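Local structure of (R)-specific secondary-alkylsulfatase (Pseudomonas sp., 4AXH) at residues S290-P293 with S294-N297. The protein catalyses the zinc-dependent, enantioselective hydrolysis of secondary alkyl sulfates with inversion of configuration, turning (R)-sulfate esters into (S)-alcohols. Sequence-based numbering, arbitrary orientation.
Sequences SEAP and SDMN. With ZN (zinc ion), chain D.
Asp295 folds back over Ala292 where the loop from strand 280-286 turns into strand 296-300, a zinc-bearing loop of the metallo-beta-lactamase fold. The CB of Asp295 lies against the carbonyl O of Ala292 at 3.3 Å, and Ala292 CB and Asp295 CB stand 4.1 Å apart, both on the inner side of the bend. Ala292 CB also meets Ser294 O at 3.7 Å. Pro293 and Ser294 form the outer corner and pack on helix 210-219, while the hydroxyl of Ser294 is hydrogen-bonded to the carbonyl of Ser208. The Asp295 carboxylate reaches back across the bend to Ser290, chi1 of -169° carrying CG away from the backbone N, and Ser290 OG sits 2.9 Å from Asp295 OD2; that hydroxyl is also hydrogen-bonded to the carbonyl O of Thr287. The other oxygen, Asp295 OD1, takes a weak, bent bond from Met296 N at 3.0 Å. It also lies 4.5 Å from Glu291 OE1, a close approach of like charges, though of the two only Glu291 binds the metal. A bend at chi2 turns the Glu291 carboxylate so that OE2 faces the zinc at 2.2 Å, with His179, His181, Asp310 and a water as the other ligands.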
ATOM      1  N   SER A 290      -9.689   2.865   9.215  1.00 36.59           N
ATOM      2  CA  SER A 290      -8.629   2.723  10.231  1.00 32.93           C
ATOM      3  C   SER A 290      -8.259   1.215  10.409  1.00 32.78           C
ATOM      4  O   SER A 290      -7.643   0.657   9.515  1.00 30.95           O
ATOM      5  CB  SER A 290      -9.029   3.432  11.528  1.00 32.19           C
ATOM      6  OG  SER A 290     -10.261   2.969  12.039  1.00 38.00           O
ATOM      7  N   GLU A 291      -8.672   0.552  11.514  1.00 28.05           N
ATOM      8  CA  GLU A 291      -8.406  -0.867  11.751  1.00 26.41           C
ATOM      9  C   GLU A 291      -9.166  -1.775  10.716  1.00 32.01           C
ATOM     10  O   GLU A 291      -8.706  -2.878  10.420  1.00 30.90           O
ATOM     11  CB  GLU A 291      -8.782  -1.216  13.204  1.00 26.80           C
ATOM     12  CG  GLU A 291      -8.413  -2.629  13.614  1.00 26.73           C
ATOM     13  CD  GLU A 291      -9.538  -3.623  13.442  1.00 25.09           C
ATOM     14  OE1 GLU A 291     -10.690  -3.178  13.231  1.00 37.61           O
ATOM     15  OE2 GLU A 291      -9.284  -4.839  13.589  1.00 29.86           O
ATOM     16  N   ALA A 292     -10.335  -1.317  10.205  1.00 29.04           N
ATOM     17  CA  ALA A 292     -11.146  -2.028   9.223  1.00 29.74           C
ATOM     18  C   ALA A 292     -11.754  -1.041   8.242  1.00 38.90           C
ATOM     19  O   ALA A 292     -12.022   0.095   8.633  1.00 38.47           O
ATOM     20  CB  ALA A 292     -12.253  -2.820   9.902  1.00 30.25           C
ATOM     21  N   PRO A 293     -12.007  -1.443   6.966  1.00 40.00           N
ATOM     22  CA  PRO A 293     -12.607  -0.510   5.978  1.00 39.84           C
ATOM     23  C   PRO A 293     -13.992   0.010   6.360  1.00 43.20           C
ATOM     24  O   PRO A 293     -14.277   1.203   6.183  1.00 43.50           O
ATOM     25  CB  PRO A 293     -12.646  -1.327   4.691  1.00 41.60           C
ATOM     26  CG  PRO A 293     -11.579  -2.358   4.882  1.00 47.05           C
ATOM     27  CD  PRO A 293     -11.705  -2.737   6.330  1.00 42.34           C
ATOM     28  N   SER A 294     -14.842  -0.877   6.899  1.00 37.21           N
ATOM     29  CA  SER A 294     -16.182  -0.549   7.387  1.00 35.01           C
ATOM     30  C   SER A 294     -16.019  -0.707   8.876  1.00 36.23           C
ATOM     31  O   SER A 294     -15.763  -1.816   9.350  1.00 35.51           O
ATOM     32  CB  SER A 294     -17.220  -1.519   6.818  1.00 36.48           C
ATOM     33  OG  SER A 294     -18.511  -1.008   7.072  1.00 41.10           O
ATOM     34  N   ASP A 295     -16.040   0.415   9.606  1.00 32.71           N
ATOM     35  CA  ASP A 295     -15.700   0.456  11.035  1.00 31.52           C
ATOM     36  C   ASP A 295     -16.370   1.607  11.776  1.00 34.03           C
ATOM     37  O   ASP A 295     -16.663   2.640  11.188  1.00 32.30           O
ATOM     38  CB  ASP A 295     -14.156   0.620  11.114  1.00 32.01           C
ATOM     39  CG  ASP A 295     -13.462   0.456  12.437  1.00 34.39           C
ATOM     40  OD1 ASP A 295     -14.023  -0.227  13.330  1.00 33.81           O
ATOM     41  OD2 ASP A 295     -12.346   0.979  12.571  1.00 39.63           O
ATOM     42  N   MET A 296     -16.544   1.449  13.093  1.00 30.42           N
ATOM     43  CA  MET A 296     -17.151   2.466  13.940  1.00 28.77           C
ATOM     44  C   MET A 296     -16.963   2.215  15.421  1.00 32.21           C
ATOM     45  O   MET A 296     -16.740   1.082  15.838  1.00 30.94           O
ATOM     46  CB  MET A 296     -18.658   2.659  13.615  1.00 30.37           C
ATOM     47  CG  MET A 296     -19.551   1.519  14.038  1.00 32.92           C
ATOM     48  SD  MET A 296     -21.160   1.712  13.297  1.00 36.89           S
ATOM     49  CE  MET A 296     -22.052   0.330  14.054  1.00 33.56           C
ATOM     50  N   ASN A 297     -17.127   3.280  16.223  1.00 30.91           N
ATOM     51  CA  ASN A 297     -17.098   3.220  17.691  1.00 31.12           C
ATOM     52  C   ASN A 297     -18.548   3.388  18.172  1.00 34.48           C
ATOM     53  O   ASN A 297     -19.401   3.888  17.443  1.00 33.53           O
ATOM     54  CB  ASN A 297     -16.210   4.325  18.286  1.00 32.44           C
ATOM     55  CG  ASN A 297     -14.753   4.235  17.934  1.00 45.76           C
ATOM     56  OD1 ASN A 297     -14.160   3.152  17.894  1.00 51.51           O
ATOM     57  ND2 ASN A 297     -14.130   5.382  17.727  1.00 27.33           N
TER
HETATM   58 ZN    ZN D 701     -11.059  -6.073  13.719  1.00 39.46          ZN
HETATM   59  O   HOH W   1     -10.791  -8.076  14.238  1.00 31.68           O